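Capsid (Human calicivirus NLV/Boxer/2001/US, PDB 4RDL) forms the norovirus capsid, of which this protrusion domain binds histo-blood group antigens such as the Lewis y tetrasaccharide as a dimer. Local coordinates at residues Phe110-Leu115 with Ser176-Ala181; Leu170-Val175 with Ser219-Val224; Leu183-Val188 with Lys228-Leu233. All blocks are in the same frame, centred on the assembly; numbering follows the deposited sequence.

Interaction 1. Residues Phe110-Leu115 with Ser176-Ala181; sequences FGNCDL and SNRTGA. With GAL (beta-D-galactopyranose), chain C; FUC (alpha-L-fucopyranose), chain B.
Antiparallel backbone bonding between D114 and S176 holds strands 113-121 and 167-177 side by side at this point. The amide N of D114 donates to the carbonyl O of S176 at 2.9 Å, and S176 N returns the bond to D114 O at 3.1 Å, both nearly straight. Both side chains of this hydrogen-bonded pair therefore stand on one face of the sheet, CB of D114 3.5 Å from OG of S176.

A second, solvent-accessible kind of polar contact lies beyond the strand pairing. NH1 of R178 donates to OD1 of N112 at 2.9 Å, meeting a lone pair in the amide plane and approaching within the guanidinium plane, although the two flat groups are turned 70° apart. CG of R178 is anti to its backbone N (chi1 170°), and the extended chain beyond it carries the guanidinium back to N112. Two waters bridge the backbones and side chains: one joins N112 O to R178 N, the other D114 OD2 to T179 N.

The sugars complete the contact. Galactose O3 donates to D114 OD2 at 2.7 Å, and galactose O4 donates to the backbone O of N177. S176 OG lies near both hydroxyls, 2.7 Å from galactose O4, and T179 OG1 is hydrogen-bonded to galactose O6. Fucose O3 donates to N177 OD1 at 2.6 Å, while ND2 of the same amide bonds to A181 O, at the last residue of the type II turn R178-A181.

Y141 holds the other carboxylate oxygen of D114, and H116 bonds S176 OG. D114 OD2, N177 O and N177 OD1 thus each receive a sugar hydroxyl, consistent with a pocket that selects for the placing of those hydroxyls.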
loop_
_atom_site.group_PDB
_atom_site.type_symbol
_atom_site.label_atom_id
_atom_site.label_comp_id
_atom_site.label_asym_id
_atom_site.label_seq_id
_atom_site.Cartn_x
_atom_site.Cartn_y
_atom_site.Cartn_z
ATOM N N PHE A 110 11.077 3.069 -12.405
ATOM C CA PHE A 110 12.050 4.147 -12.511
ATOM C C PHE A 110 13.266 3.647 -13.272
ATOM O O PHE A 110 13.932 2.695 -12.844
ATOM C CB PHE A 110 12.428 4.666 -11.123
ATOM C CG PHE A 110 11.250 5.191 -10.356
ATOM C CD1 PHE A 110 10.687 6.410 -10.688
ATOM C CD2 PHE A 110 10.666 4.440 -9.350
ATOM C CE1 PHE A 110 9.573 6.882 -10.007
ATOM C CE2 PHE A 110 9.549 4.904 -8.668
ATOM C CZ PHE A 110 9.003 6.125 -9.000
ATOM N N GLY A 111 13.538 4.282 -14.409
ATOM C CA GLY A 111 14.579 3.834 -15.310
ATOM C C GLY A 111 15.834 4.681 -15.284
ATOM O O GLY A 111 15.778 5.877 -14.988
ATOM N N ASN A 112 16.959 4.044 -15.602
ATOM C CA ASN A 112 18.249 4.717 -15.722
ATOM C C ASN A 112 18.703 5.410 -14.449
ATOM O O ASN A 112 19.299 6.483 -14.505
ATOM C CB ASN A 112 18.264 5.721 -16.883
ATOM C CG ASN A 112 19.667 5.962 -17.406
ATOM O OD1 ASN A 112 20.433 5.019 -17.588
ATOM N ND2 ASN A 112 20.016 7.222 -17.635
ATOM N N CYS A 113 18.436 4.784 -13.306
ATOM C CA CYS A 113 18.776 5.383 -12.027
ATOM C C CYS A 113 19.149 4.330 -10.993
ATOM O O CYS A 113 19.119 3.128 -11.275
ATOM C CB CYS A 113 17.625 6.262 -11.528
ATOM S SG CYS A 113 16.048 5.372 -11.374
ATOM N N ASP A 114 19.527 4.794 -9.808
ATOM C CA ASP A 114 19.943 3.904 -8.736
ATOM C C ASP A 114 18.789 3.692 -7.767
ATOM O O ASP A 114 18.308 4.641 -7.137
ATOM C CB ASP A 114 21.144 4.480 -7.986
ATOM C CG ASP A 114 22.431 4.443 -8.801
ATOM O OD1 ASP A 114 22.402 4.078 -10.000
ATOM O OD2 ASP A 114 23.482 4.787 -8.222
ATOM N N LEU A 115 18.334 2.448 -7.684
ATOM C CA LEU A 115 17.266 2.063 -6.773
ATOM C C LEU A 115 17.871 1.580 -5.466
ATOM O O LEU A 115 18.556 0.551 -5.429
ATOM C CB LEU A 115 16.417 0.945 -7.380
ATOM C CG LEU A 115 15.941 1.164 -8.819
ATOM C CD1 LEU A 115 15.260 -0.098 -9.337
ATOM C CD2 LEU A 115 15.000 2.372 -8.902
ATOM N N SER A 176 18.282 7.614 -6.454
ATOM C CA SER A 176 19.204 8.675 -6.844
ATOM C C SER A 176 19.606 8.536 -8.312
ATOM O O SER A 176 19.346 7.505 -8.947
ATOM C CB SER A 176 20.446 8.682 -5.948
ATOM O OG SER A 176 21.154 7.467 -6.080
ATOM N N ASN A 177 20.229 9.578 -8.853
ATOM C CA ASN A 177 20.649 9.545 -10.248
ATOM C C ASN A 177 21.816 8.600 -10.492
ATOM O O ASN A 177 22.642 8.347 -9.610
ATOM C CB ASN A 177 21.015 10.946 -10.740
ATOM C CG ASN A 177 22.261 11.491 -10.068
ATOM O OD1 ASN A 177 22.250 11.785 -8.875
ATOM N ND2 ASN A 177 23.338 11.649 -10.838
ATOM N N ARG A 178 21.865 8.071 -11.707
ATOM C CA ARG A 178 23.041 7.378 -12.207
ATOM C C ARG A 178 24.149 8.399 -12.410
ATOM O O ARG A 178 23.903 9.488 -12.927
ATOM C CB ARG A 178 22.693 6.726 -13.544
ATOM C CG ARG A 178 23.859 6.171 -14.308
ATOM C CD ARG A 178 23.397 5.667 -15.656
ATOM N NE ARG A 178 24.490 5.022 -16.368
ATOM C CZ ARG A 178 24.357 4.367 -17.513
ATOM N NH1 ARG A 178 23.166 4.268 -18.087
ATOM N NH2 ARG A 178 25.420 3.808 -18.082
ATOM N N THR A 179 25.360 8.054 -11.996
ATOM C CA THR A 179 26.497 8.931 -12.236
ATOM C C THR A 179 26.550 9.351 -13.700
ATOM O O THR A 179 26.470 8.516 -14.597
ATOM C CB THR A 179 27.820 8.252 -11.864
ATOM O OG1 THR A 179 27.809 7.925 -10.470
ATOM C CG2 THR A 179 28.997 9.181 -12.157
ATOM N N GLY A 180 26.686 10.653 -13.934
ATOM C CA GLY A 180 26.780 11.175 -15.285
ATOM C C GLY A 180 25.440 11.491 -15.924
ATOM O O GLY A 180 25.394 11.984 -17.049
ATOM N N ALA A 181 24.351 11.210 -15.214
ATOM C CA ALA A 181 23.016 11.456 -15.746
ATOM C C ALA A 181 22.163 12.227 -14.750
ATOM O O ALA A 181 22.454 12.247 -13.555
ATOM C CB ALA A 181 22.338 10.134 -16.101
HETATM C C1 GAL C . 26.308 8.637 -5.102
HETATM C C2 GAL C . 25.168 7.673 -4.856
HETATM C C3 GAL C . 24.845 6.876 -6.065
HETATM C C4 GAL C . 24.625 7.698 -7.206
HETATM C C5 GAL C . 25.812 8.578 -7.429
HETATM C C6 GAL C . 25.687 9.498 -8.558
HETATM O O2 GAL C . 25.529 6.813 -3.778
HETATM O O3 GAL C . 23.716 6.020 -5.798
HETATM O O4 GAL C . 23.416 8.502 -7.015
HETATM O O5 GAL C . 26.079 9.405 -6.220
HETATM O O6 GAL C . 26.790 10.208 -8.876
HETATM C C1 FUC B . 25.483 13.035 -4.267
HETATM C C2 FUC B . 24.863 13.770 -5.426
HETATM C C3 FUC B . 24.176 12.817 -6.317
HETATM C C4 FUC B . 23.187 12.044 -5.620
HETATM C C5 FUC B . 23.753 11.366 -4.427
HETATM C C6 FUC B . 22.719 10.746 -3.634
HETATM O O2 FUC B . 25.868 14.482 -6.138
HETATM O O3 FUC B . 23.593 13.521 -7.439
HETATM O O4 FUC B . 22.088 12.885 -5.201
HETATM O O5 FUC B . 24.519 12.317 -3.555
HETATM O O HOH W 1 19.758 8.921 -13.358
HETATM O O HOH W 2 25.495 5.708 -10.055
#

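Interaction 2. Residues Leu170-Val175 with Ser219-Val224; sequences LELTWV and STFPTV. With FUC (alpha-L-fucopyranose), chain B.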
loop_
_atom_site.group_PDB
_atom_site.type_symbol
_atom_site.label_atom_id
_atom_site.label_comp_id
_atom_site.label_asym_id
_atom_site.label_seq_id
_atom_site.Cartn_x
_atom_site.Cartn_y
_atom_site.Cartn_z
ATOM N N LEU A 170 12.043 -7.125 -1.479
ATOM C CA LEU A 170 12.736 -5.844 -1.511
ATOM C C LEU A 170 11.727 -4.727 -1.697
ATOM O O LEU A 170 10.728 -4.888 -2.403
ATOM C CB LEU A 170 13.751 -5.815 -2.654
ATOM C CG LEU A 170 14.783 -6.955 -2.689
ATOM C CD1 LEU A 170 14.405 -7.985 -3.753
ATOM C CD2 LEU A 170 16.155 -6.383 -2.971
ATOM N N GLU A 171 11.987 -3.597 -1.048
ATOM C CA GLU A 171 11.140 -2.423 -1.200
ATOM C C GLU A 171 11.996 -1.217 -1.554
ATOM O O GLU A 171 13.134 -1.089 -1.103
ATOM C CB GLU A 171 10.347 -2.143 0.070
ATOM C CG GLU A 171 9.256 -1.106 -0.173
ATOM C CD GLU A 171 8.721 -0.489 1.095
ATOM O OE1 GLU A 171 7.925 0.473 0.978
ATOM O OE2 GLU A 171 9.087 -0.965 2.196
ATOM N N LEU A 172 11.442 -0.332 -2.369
ATOM C CA LEU A 172 12.153 0.862 -2.794
ATOM C C LEU A 172 12.175 1.906 -1.682
ATOM O O LEU A 172 11.152 2.507 -1.361
ATOM C CB LEU A 172 11.493 1.434 -4.050
ATOM C CG LEU A 172 12.222 2.634 -4.656
ATOM C CD1 LEU A 172 13.633 2.249 -5.107
ATOM C CD2 LEU A 172 11.415 3.200 -5.820
ATOM N N THR A 173 13.344 2.133 -1.095
ATOM C CA THR A 173 13.465 3.096 0.002
ATOM C C THR A 173 13.713 4.509 -0.514
ATOM O O THR A 173 13.082 5.470 -0.062
ATOM C CB THR A 173 14.579 2.689 0.974
ATOM O OG1 THR A 173 14.276 1.382 1.472
ATOM C CG2 THR A 173 14.687 3.659 2.147
ATOM N N TRP A 174 14.637 4.635 -1.455
ATOM C CA TRP A 174 14.889 5.915 -2.096
ATOM C C TRP A 174 15.574 5.708 -3.449
ATOM O O TRP A 174 15.978 4.586 -3.788
ATOM C CB TRP A 174 15.670 6.874 -1.174
ATOM C CG TRP A 174 17.076 6.455 -0.803
ATOM C CD1 TRP A 174 17.443 5.459 0.063
ATOM C CD2 TRP A 174 18.291 7.066 -1.251
ATOM N NE1 TRP A 174 18.818 5.396 0.155
ATOM C CE2 TRP A 174 19.362 6.381 -0.634
ATOM C CE3 TRP A 174 18.580 8.128 -2.119
ATOM C CZ2 TRP A 174 20.698 6.717 -0.859
ATOM C CZ3 TRP A 174 19.906 8.468 -2.332
ATOM C CH2 TRP A 174 20.950 7.758 -1.711
ATOM N N VAL A 175 15.669 6.785 -4.226
ATOM C CA VAL A 175 16.196 6.747 -5.580
ATOM C C VAL A 175 17.190 7.886 -5.752
ATOM O O VAL A 175 16.974 8.986 -5.236
ATOM C CB VAL A 175 15.056 6.902 -6.626
ATOM C CG1 VAL A 175 15.616 6.930 -8.048
ATOM C CG2 VAL A 175 14.023 5.790 -6.467
ATOM N N SER A 219 3.326 12.746 -5.496
ATOM C CA SER A 219 3.672 12.492 -4.104
ATOM C C SER A 219 5.072 12.995 -3.828
ATOM O O SER A 219 5.979 12.837 -4.653
ATOM C CB SER A 219 3.635 10.990 -3.788
ATOM O OG SER A 219 2.341 10.454 -3.985
ATOM N N THR A 220 5.258 13.565 -2.646
ATOM C CA THR A 220 6.603 13.863 -2.180
ATOM C C THR A 220 7.245 12.559 -1.715
ATOM O O THR A 220 6.671 11.816 -0.920
ATOM C CB THR A 220 6.587 14.899 -1.055
ATOM O OG1 THR A 220 6.066 16.133 -1.573
ATOM C CG2 THR A 220 7.989 15.136 -0.538
ATOM N N PHE A 221 8.427 12.278 -2.246
ATOM C CA PHE A 221 9.078 10.989 -2.059
ATOM C C PHE A 221 10.568 11.217 -2.282
ATOM O O PHE A 221 10.950 12.110 -3.038
ATOM C CB PHE A 221 8.526 9.989 -3.084
ATOM C CG PHE A 221 9.175 8.633 -3.024
ATOM C CD1 PHE A 221 8.645 7.628 -2.231
ATOM C CD2 PHE A 221 10.308 8.367 -3.769
ATOM C CE1 PHE A 221 9.251 6.383 -2.174
ATOM C CE2 PHE A 221 10.915 7.129 -3.724
ATOM C CZ PHE A 221 10.387 6.135 -2.921
ATOM N N PRO A 222 11.424 10.425 -1.618
ATOM C CA PRO A 222 12.878 10.623 -1.752
ATOM C C PRO A 222 13.471 10.119 -3.081
ATOM O O PRO A 222 14.383 9.281 -3.092
ATOM C CB PRO A 222 13.448 9.832 -0.566
ATOM C CG PRO A 222 12.434 8.750 -0.347
ATOM C CD PRO A 222 11.102 9.446 -0.566
ATOM N N THR A 223 12.937 10.628 -4.187
ATOM C CA THR A 223 13.639 10.612 -5.463
ATOM C C THR A 223 14.573 11.824 -5.408
ATOM O O THR A 223 14.193 12.957 -5.751
ATOM C CB THR A 223 12.667 10.694 -6.663
ATOM O OG1 THR A 223 11.540 11.497 -6.304
ATOM C CG2 THR A 223 12.168 9.293 -7.077
ATOM N N VAL A 224 15.781 11.591 -4.913
ATOM C CA VAL A 224 16.686 12.683 -4.570
ATOM C C VAL A 224 17.098 13.461 -5.816
ATOM O O VAL A 224 17.486 12.873 -6.828
ATOM C CB VAL A 224 17.892 12.146 -3.778
ATOM C CG1 VAL A 224 18.932 13.234 -3.536
ATOM C CG2 VAL A 224 17.412 11.554 -2.457
HETATM C C1 FUC B . 25.483 13.035 -4.267
HETATM C C2 FUC B . 24.863 13.770 -5.426
HETATM C C3 FUC B . 24.176 12.817 -6.317
HETATM C C4 FUC B . 23.187 12.044 -5.620
HETATM C C5 FUC B . 23.753 11.366 -4.427
HETATM C C6 FUC B . 22.719 10.746 -3.634
HETATM O O2 FUC B . 25.868 14.482 -6.138
HETATM O O3 FUC B . 23.593 13.521 -7.439
HETATM O O4 FUC B . 22.088 12.885 -5.201
HETATM O O5 FUC B . 24.519 12.317 -3.555
#
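W174 has its CG between the backbone N and the carbonyl carbon (chi1 65°), and V224 has CG2 anti to its carbonyl carbon; together these torsions bring CE3 of the indole and that methyl to 3.6 Å, approaching obliquely. Fucose C6 lies at the edge of the indole, near its plane, 3.8 Å from CZ3, while CG1 of V224 lies near fucose O4.

Nearer the backbone, CB of W174 rests 3.7 Å from CB of P222, whose CG in turn faces the carbonyl O of T173. V175 and T223 lie side by side and point the same way, CB of V175 touching the T223 methyl CG2. F221 approaches with CZ toward the L172 methyl CD2, and CG2 of V175 sits at the edge of its ring.

Two backbone bonds join the two segments around V175. Its N donates to P222 O at 3.0 Å with an N-H...O angle of 169°, and its O accepts from V224 N at 2.9 Å with an angle of 155°. P222 is the centre of an inverse gamma turn, closed by T223 N bonding to F221 O, which turns its carbonyl toward V175.

T173 and W174 both face H116 across the sheet, a classic beta bulge, and H116 stacks on the W174 ring. From the second subunit, D131 packs on W174 and T129 on V224. The V175-T223 bridge thus fixes W174 and V224 relative to each other; the W174 edge gives the fucose C6 methyl an apolar neighbour and a V224 methyl borders the O4 hydroxyl, probably helping to seat the sugar.

Interaction 3. Residues Leu183-Val188 with Lys228-Leu233; sequences LNLWAV and KVPCTL
K228 meets the loop through its backbone: its carbonyl O lies 3.4 Å from CD1 of L185, a methyl set against a polar atom without a hydrogen bond. L185 has CG anti to its carbonyl carbon (chi1 -57°), and the branch ending in CD1 extends toward the strand.

At V229 the same methyl packs 4.2 Å from CA. Here strand 228-231 pairs with strand 213-220, V229 bonding to S219 through the backbone; the irregular loop 183-188 packs against this strand of the other sheet from the one it has just left. The loop itself turns sharply: N184 to A187 is a type I turn, and N184 OD1 takes the amide of W186 at 2.9 Å, an Asx turn.

P230 then meets both L185 and W186. Its CD sits 3.8 Å from L185 CD1, the two side chains crossing at about a right angle. Its CG stands over one face of the W186 indole, 3.9 Å from the centroid of the six-membered ring and 25° off the normal, a CH-pi contact. Y216 meets the same indole edge-to-face, and R28 NH1 bonds both L185 O and P230 O.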
loop_
_atom_site.group_PDB
_atom_site.type_symbol
_atom_site.label_atom_id
_atom_site.label_comp_id
_atom_site.label_asym_id
_atom_site.label_seq_id
_atom_site.Cartn_x
_atom_site.Cartn_y
_atom_site.Cartn_z
ATOM N N LEU A 183 18.367 12.582 -12.907
ATOM C CA LEU A 183 17.284 11.678 -12.543
ATOM C C LEU A 183 16.048 12.019 -13.362
ATOM O O LEU A 183 15.491 13.116 -13.240
ATOM C CB LEU A 183 16.988 11.762 -11.045
ATOM C CG LEU A 183 15.886 10.836 -10.522
ATOM C CD1 LEU A 183 16.191 9.364 -10.834
ATOM C CD2 LEU A 183 15.694 11.038 -9.026
ATOM N N ASN A 184 15.643 11.088 -14.216
ATOM C CA ASN A 184 14.523 11.299 -15.129
ATOM C C ASN A 184 13.361 10.387 -14.759
ATOM O O ASN A 184 13.391 9.181 -15.021
ATOM C CB ASN A 184 14.976 11.041 -16.570
ATOM C CG ASN A 184 13.851 11.173 -17.576
ATOM O OD1 ASN A 184 12.738 11.567 -17.238
ATOM N ND2 ASN A 184 14.144 10.848 -18.833
ATOM N N LEU A 185 12.340 10.968 -14.135
ATOM C CA LEU A 185 11.202 10.196 -13.649
ATOM C C LEU A 185 10.244 9.752 -14.759
ATOM O O LEU A 185 9.252 9.065 -14.489
ATOM C CB LEU A 185 10.462 10.966 -12.552
ATOM C CG LEU A 185 11.328 11.364 -11.353
ATOM C CD1 LEU A 185 10.455 11.986 -10.269
ATOM C CD2 LEU A 185 12.098 10.165 -10.804
ATOM N N TRP A 186 10.556 10.138 -15.995
ATOM C CA TRP A 186 9.804 9.718 -17.179
ATOM C C TRP A 186 10.547 8.657 -18.006
ATOM O O TRP A 186 10.011 8.147 -18.991
ATOM C CB TRP A 186 9.487 10.927 -18.067
ATOM C CG TRP A 186 8.218 11.671 -17.694
ATOM C CD1 TRP A 186 6.994 11.571 -18.297
ATOM C CD2 TRP A 186 8.069 12.635 -16.645
ATOM N NE1 TRP A 186 6.093 12.412 -17.686
ATOM C CE2 TRP A 186 6.726 13.075 -16.669
ATOM C CE3 TRP A 186 8.939 13.173 -15.690
ATOM C CZ2 TRP A 186 6.235 14.023 -15.777
ATOM C CZ3 TRP A 186 8.448 14.105 -14.804
ATOM C CH2 TRP A 186 7.104 14.523 -14.853
ATOM N N ALA A 187 11.776 8.319 -17.613
ATOM C CA ALA A 187 12.515 7.270 -18.313
ATOM C C ALA A 187 11.826 5.927 -18.145
ATOM O O ALA A 187 11.361 5.595 -17.056
ATOM C CB ALA A 187 13.945 7.183 -17.802
ATOM N N VAL A 188 11.768 5.156 -19.226
ATOM C CA VAL A 188 11.227 3.805 -19.172
ATOM C C VAL A 188 12.378 2.830 -18.964
ATOM O O VAL A 188 13.341 2.835 -19.729
ATOM C CB VAL A 188 10.479 3.442 -20.471
ATOM C CG1 VAL A 188 9.875 2.054 -20.357
ATOM C CG2 VAL A 188 9.393 4.460 -20.768
ATOM N N LYS A 228 9.430 14.729 -6.303
ATOM C CA LYS A 228 8.014 14.820 -6.620
ATOM C C LYS A 228 7.715 13.762 -7.675
ATOM O O LYS A 228 8.029 13.944 -8.850
ATOM C CB LYS A 228 7.665 16.230 -7.126
ATOM C CG LYS A 228 6.181 16.445 -7.453
ATOM C CD LYS A 228 5.894 17.873 -7.929
ATOM C CE LYS A 228 6.087 18.889 -6.813
ATOM N NZ LYS A 228 4.938 18.931 -5.858
ATOM N N VAL A 229 7.135 12.644 -7.244
ATOM C CA VAL A 229 6.882 11.522 -8.144
ATOM C C VAL A 229 5.525 11.667 -8.821
ATOM O O VAL A 229 4.498 11.731 -8.149
ATOM C CB VAL A 229 6.932 10.176 -7.396
ATOM C CG1 VAL A 229 6.470 9.028 -8.309
ATOM C CG2 VAL A 229 8.336 9.919 -6.856
ATOM N N PRO A 230 5.526 11.752 -10.160
ATOM C CA PRO A 230 4.287 11.869 -10.937
ATOM C C PRO A 230 3.770 10.492 -11.356
ATOM O O PRO A 230 4.569 9.610 -11.679
ATOM C CB PRO A 230 4.744 12.640 -12.168
ATOM C CG PRO A 230 6.145 12.108 -12.402
ATOM C CD PRO A 230 6.725 11.846 -11.016
ATOM N N CYS A 231 2.450 10.312 -11.341
ATOM C CA CYS A 231 1.822 9.109 -11.876
ATOM C C CYS A 231 0.542 9.518 -12.613
ATOM O O CYS A 231 0.052 10.636 -12.440
ATOM C CB CYS A 231 1.532 8.088 -10.767
ATOM S SG CYS A 231 0.196 8.543 -9.655
ATOM N N THR A 232 0.017 8.638 -13.456
ATOM C CA THR A 232 -1.138 9.004 -14.270
ATOM C C THR A 232 -2.489 8.550 -13.696
ATOM O O THR A 232 -3.539 8.971 -14.172
ATOM C CB THR A 232 -0.961 8.585 -15.750
ATOM O OG1 THR A 232 -0.366 7.282 -15.821
ATOM C CG2 THR A 232 -0.053 9.583 -16.485
ATOM N N LEU A 233 -2.461 7.706 -12.664
ATOM C CA LEU A 233 -3.682 7.371 -11.917
ATOM C C LEU A 233 -3.370 7.062 -10.457
ATOM O O LEU A 233 -2.355 6.432 -10.159
ATOM C CB LEU A 233 -4.370 6.132 -12.496
ATOM C CG LEU A 233 -5.135 6.173 -13.812
ATOM C CD1 LEU A 233 -5.597 4.762 -14.197
ATOM C CD2 LEU A 233 -6.317 7.146 -13.721
#

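How the interactions relate
Running from the N terminus, the chain first passes 110-115, and interaction 1 closes a loop of 60 residues when it reaches 176-181, joining strands 113-121 and 167-177 of one sheet. Interaction 2 opens at 170-175, before that closure, and ends at 219-224, so the two cross; it bridges strand 167-177 to the exit of strand 213-220 in the other sheet. Interaction 3 starts at 183-188, after interaction 1 has closed, and ends at 228-233, crossing interaction 2. The contacts touch: V175 CG1 packs on both C113 SG and L183 CD1, and strands 213-220 and 228-231 are sheet neighbours. Interactions 1 and 2 share the fucose.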